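Local atomic coordinates of thiamine-monophosphate kinase (PDB entry 1VQV), a protein that catalyses the ATP-dependent phosphorylation of thiamine monophosphate to thiamine diphosphate, the active form of vitamin B1. Residues 99-102 / 103-106; 50-53 / 54-57. All blocks are in the same frame, centred on the assembly; numbering follows the deposited sequence.

Contact 1: residues 99-102 / 103-106; sequences RFYI and GVKR
The carbonyls of Arg99, Phe100, Tyr101 and Ile102 accept the amides of Gly103, Val104, Lys105 and Arg106 in turn, four successive i-to-i+4 bonds of an alpha helix, the shortest being Lys105 N to Tyr101 O at 2.9 Å. Two side-chain pairs follow the same spacing. On the buried side, Val104 CG2 meets the Phe100 ring obliquely, 3.7 Å from CE2, while Val104 CB lies 4.3 Å from Tyr101 CD1. Phe100 CG stands anti to the backbone N (chi1 167°), which carries the ring forward along the helix to the valine; a compact branched residue suits the place beside the two rings, themselves in contact. Helix 94-111 is the crossover of a beta-alpha-beta unit joining strands 77-88 and 114-122, and these three residues pack on Ile84 and Leu86 of the first strand. Tyr101 also belongs to the ATP site and touches Ile15 of the second subunit. Ile102, which also touches Thr18 of the second subunit, and Arg106 run alongside each other, and Ile102 CG2 sits over the centre of one face of the guanidinium, 3.7 Å from Arg106 CZ. The arginine chain, extended from CG to NE, runs past the Ile102 carbonyl oxygen and comes within about 4 Å of a phosphate ion, probably from the crystallisation liquor.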
loop_
_atom_site.group_PDB
_atom_site.type_symbol
_atom_site.label_atom_id
_atom_site.label_comp_id
_atom_site.label_asym_id
_atom_site.label_seq_id
_atom_site.Cartn_x
_atom_site.Cartn_y
_atom_site.Cartn_z
ATOM N N ARG B 99 -14.958 -4.713 13.725
ATOM C CA ARG B 99 -14.148 -5.627 14.507
ATOM C C ARG B 99 -12.753 -5.730 13.932
ATOM O O ARG B 99 -11.787 -5.957 14.657
ATOM C CB ARG B 99 -14.819 -6.994 14.577
ATOM C CG ARG B 99 -15.991 -6.997 15.542
ATOM C CD ARG B 99 -16.811 -8.270 15.480
ATOM N NE ARG B 99 -17.967 -8.178 16.372
ATOM C CZ ARG B 99 -18.063 -8.781 17.555
ATOM N NH1 ARG B 99 -17.070 -9.540 17.998
ATOM N NH2 ARG B 99 -19.150 -8.615 18.302
ATOM N N PHE B 100 -12.649 -5.538 12.624
ATOM C CA PHE B 100 -11.365 -5.585 11.952
ATOM C C PHE B 100 -10.501 -4.438 12.470
ATOM O O PHE B 100 -9.337 -4.632 12.838
ATOM C CB PHE B 100 -11.546 -5.435 10.437
ATOM C CG PHE B 100 -10.267 -5.159 9.708
ATOM C CD1 PHE B 100 -9.416 -6.195 9.358
ATOM C CD2 PHE B 100 -9.874 -3.855 9.450
ATOM C CE1 PHE B 100 -8.185 -5.939 8.768
ATOM C CE2 PHE B 100 -8.649 -3.587 8.862
ATOM C CZ PHE B 100 -7.801 -4.631 8.522
ATOM N N TYR B 101 -11.075 -3.242 12.497
ATOM C CA TYR B 101 -10.346 -2.068 12.957
ATOM C C TYR B 101 -10.063 -2.022 14.459
ATOM O O TYR B 101 -9.190 -1.275 14.907
ATOM C CB TYR B 101 -11.068 -0.806 12.490
ATOM C CG TYR B 101 -10.757 -0.486 11.047
ATOM C CD1 TYR B 101 -9.476 -0.095 10.675
ATOM C CD2 TYR B 101 -11.726 -0.618 10.054
ATOM C CE1 TYR B 101 -9.160 0.157 9.356
ATOM C CE2 TYR B 101 -11.428 -0.372 8.724
ATOM C CZ TYR B 101 -10.143 0.021 8.373
ATOM O OH TYR B 101 -9.846 0.307 7.047
ATOM N N ILE B 102 -10.799 -2.837 15.216
ATOM C CA ILE B 102 -10.634 -2.971 16.658
ATOM C C ILE B 102 -9.300 -3.677 16.823
ATOM O O ILE B 102 -8.433 -3.234 17.575
ATOM C CB ILE B 102 -11.755 -3.866 17.282
ATOM C CG1 ILE B 102 -13.082 -3.101 17.318
ATOM C CG2 ILE B 102 -11.350 -4.332 18.685
ATOM C CD1 ILE B 102 -14.255 -3.904 17.887
ATOM N N GLY B 103 -9.148 -4.776 16.093
ATOM C CA GLY B 103 -7.919 -5.538 16.137
ATOM C C GLY B 103 -6.730 -4.720 15.663
ATOM O O GLY B 103 -5.620 -4.887 16.159
ATOM N N VAL B 104 -6.962 -3.834 14.698
ATOM C CA VAL B 104 -5.912 -2.981 14.160
ATOM C C VAL B 104 -5.497 -1.983 15.230
ATOM O O VAL B 104 -4.312 -1.758 15.446
ATOM C CB VAL B 104 -6.405 -2.213 12.884
ATOM C CG1 VAL B 104 -5.537 -0.994 12.611
ATOM C CG2 VAL B 104 -6.368 -3.129 11.675
ATOM N N LYS B 105 -6.479 -1.393 15.902
ATOM C CA LYS B 105 -6.202 -0.411 16.942
ATOM C C LYS B 105 -5.349 -1.042 18.044
ATOM O O LYS B 105 -4.409 -0.432 18.554
ATOM C CB LYS B 105 -7.512 0.108 17.547
ATOM C CG LYS B 105 -7.337 1.292 18.482
ATOM C CD LYS B 105 -8.504 1.400 19.454
ATOM C CE LYS B 105 -8.333 2.568 20.429
ATOM N NZ LYS B 105 -9.350 2.531 21.534
ATOM N N ARG B 106 -5.697 -2.274 18.403
ATOM C CA ARG B 106 -4.998 -3.012 19.441
ATOM C C ARG B 106 -3.552 -3.324 19.053
ATOM O O ARG B 106 -2.672 -3.330 19.905
ATOM C CB ARG B 106 -5.757 -4.310 19.756
ATOM C CG ARG B 106 -7.055 -4.104 20.531
ATOM C CD ARG B 106 -7.824 -5.406 20.680
ATOM N NE ARG B 106 -9.026 -5.240 21.494
ATOM C CZ ARG B 106 -10.004 -6.139 21.592
ATOM N NH1 ARG B 106 -9.929 -7.282 20.924
ATOM N NH2 ARG B 106 -11.066 -5.883 22.354
#

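Contact 2: residues 50-53 / 54-57; sequences HFLR and SYIP
Leu52 and Tyr55 face each other across a type I beta turn, closed by the hydrogen bond from Tyr55 N to Leu52 O at 3.0 Å. Along 54-57, Ser54 comes first, at a corner of the turn, where a small polar residue is at ease near solvent; its OG approaches Leu52 CB at 3.7 Å, and a water donates to Arg53 O and, weakly, to Ser54 O. Tyr55 carries most of the contact. Its CG is anti to the carbonyl carbon (chi1 -62°), which folds the ring back over the preceding chain. Leu52 CB stands over the ring face, 3.9 Å from the centroid and 19° off the normal, a CH-pi contact, and Leu52 CG continues along the ring to within 3.6 Å of Tyr55 CZ. Leu52 N lies above the ring too, displaced toward the rim, and Phe51 CB packs against Tyr55 CD2 at 3.6 Å. With an alanine here Leu52 would probably lose its aromatic partner and be freer to turn, and a gap would be likely to open beside Phe51 CB. Ile56 then takes the N-cap position, and Pro57, whose ring suits a first helical turn, begins helix 57-73 and packs on Tyr96. Of the first segment, Arg53 forms a salt bridge with Glu47, and Phe51 packs on Leu45 of strand 38-46. Chemically, one backbone bond closes the chain reversal, while dispersion between aliphatic groups and a broad aromatic face probably supplies most of the side-chain cohesion.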
loop_
_atom_site.group_PDB
_atom_site.type_symbol
_atom_site.label_atom_id
_atom_site.label_comp_id
_atom_site.label_asym_id
_atom_site.label_seq_id
_atom_site.Cartn_x
_atom_site.Cartn_y
_atom_site.Cartn_z
ATOM N N HIS B 50 -5.354 -16.174 2.405
ATOM C CA HIS B 50 -4.737 -15.938 3.712
ATOM C C HIS B 50 -5.625 -16.163 4.927
ATOM O O HIS B 50 -5.126 -16.440 6.027
ATOM C CB HIS B 50 -4.166 -14.516 3.769
ATOM C CG HIS B 50 -3.236 -14.206 2.638
ATOM N ND1 HIS B 50 -3.658 -13.610 1.470
ATOM C CD2 HIS B 50 -1.921 -14.481 2.469
ATOM C CE1 HIS B 50 -2.643 -13.534 0.625
ATOM N NE2 HIS B 50 -1.579 -14.055 1.207
ATOM N N PHE B 51 -6.935 -16.046 4.732
ATOM C CA PHE B 51 -7.881 -16.218 5.823
ATOM C C PHE B 51 -9.271 -16.478 5.259
ATOM O O PHE B 51 -9.484 -16.352 4.056
ATOM C CB PHE B 51 -7.891 -14.950 6.694
ATOM C CG PHE B 51 -8.456 -13.738 6.005
ATOM C CD1 PHE B 51 -9.824 -13.491 6.020
ATOM C CD2 PHE B 51 -7.623 -12.851 5.319
ATOM C CE1 PHE B 51 -10.360 -12.387 5.367
ATOM C CE2 PHE B 51 -8.153 -11.741 4.661
ATOM C CZ PHE B 51 -9.527 -11.512 4.686
ATOM N N LEU B 52 -10.208 -16.832 6.137
ATOM C CA LEU B 52 -11.589 -17.092 5.746
ATOM C C LEU B 52 -12.472 -16.078 6.429
ATOM O O LEU B 52 -12.130 -15.584 7.511
ATOM C CB LEU B 52 -12.031 -18.482 6.184
ATOM C CG LEU B 52 -11.233 -19.638 5.605
ATOM C CD1 LEU B 52 -11.823 -20.942 6.102
ATOM C CD2 LEU B 52 -11.264 -19.573 4.105
ATOM N N ARG B 53 -13.616 -15.783 5.819
ATOM C CA ARG B 53 -14.533 -14.819 6.405
ATOM C C ARG B 53 -15.106 -15.307 7.727
ATOM O O ARG B 53 -15.772 -14.555 8.437
ATOM C CB ARG B 53 -15.678 -14.501 5.448
ATOM C CG ARG B 53 -16.527 -13.346 5.959
ATOM C CD ARG B 53 -17.491 -12.825 4.920
ATOM N NE ARG B 53 -16.873 -12.719 3.597
ATOM C CZ ARG B 53 -17.449 -12.129 2.551
ATOM N NH1 ARG B 53 -18.658 -11.586 2.680
ATOM N NH2 ARG B 53 -16.828 -12.103 1.376
ATOM N N SER B 54 -14.843 -16.563 8.067
ATOM C CA SER B 54 -15.363 -17.123 9.308
ATOM C C SER B 54 -14.419 -16.857 10.471
ATOM O O SER B 54 -14.829 -16.910 11.633
ATOM C CB SER B 54 -15.611 -18.638 9.159
ATOM O OG SER B 54 -14.419 -19.362 8.904
ATOM N N TYR B 55 -13.155 -16.586 10.156
ATOM C CA TYR B 55 -12.179 -16.298 11.197
ATOM C C TYR B 55 -12.609 -14.981 11.796
ATOM O O TYR B 55 -13.048 -14.090 11.067
ATOM C CB TYR B 55 -10.764 -16.116 10.629
ATOM C CG TYR B 55 -10.173 -17.312 9.927
ATOM C CD1 TYR B 55 -10.836 -18.538 9.912
ATOM C CD2 TYR B 55 -8.957 -17.209 9.246
ATOM C CE1 TYR B 55 -10.312 -19.627 9.235
ATOM C CE2 TYR B 55 -8.419 -18.299 8.563
ATOM C CZ TYR B 55 -9.108 -19.500 8.559
ATOM O OH TYR B 55 -8.632 -20.570 7.843
ATOM N N ILE B 56 -12.493 -14.859 13.113
ATOM C CA ILE B 56 -12.850 -13.625 13.792
ATOM C C ILE B 56 -12.119 -12.449 13.139
ATOM O O ILE B 56 -10.900 -12.462 12.979
ATOM C CB ILE B 56 -12.494 -13.686 15.293
ATOM C CG1 ILE B 56 -11.038 -14.113 15.476
ATOM C CG2 ILE B 56 -13.431 -14.648 15.998
ATOM C CD1 ILE B 56 -10.521 -14.013 16.906
ATOM N N PRO B 57 -12.873 -11.421 12.728
ATOM C CA PRO B 57 -12.326 -10.217 12.080
ATOM C C PRO B 57 -11.209 -9.527 12.883
ATOM O O PRO B 57 -10.235 -9.033 12.323
ATOM C CB PRO B 57 -13.561 -9.325 11.923
ATOM C CG PRO B 57 -14.695 -10.328 11.815
ATOM C CD PRO B 57 -14.343 -11.359 12.832
HETATM O O HOH W 1 -16.735 -14.292 11.249
#

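In the fold
Contact 2 shapes the loop between strand 38-46 and helix 57-73, and contact 1 lies on the later helix 94-111; their centres are 14 Å apart. They meet directly where Pro57 CB packs 3.7 Å from Arg99 CB, and Arg99 also forms a salt bridge with Glu58, so the start of one helix is tied to the flank of the other. Each holds part of the active site: His50 of contact 2 binds substrate, Tyr101 of contact 1 binds ATP. The side chain of Tyr101 lies about 7 Å from ATP-binding Gly118, and the side chain of Phe51 about 10 Å from that of Asp43, a magnesium ligand. Both contacts also reach the second subunit, His50 at its Ser121.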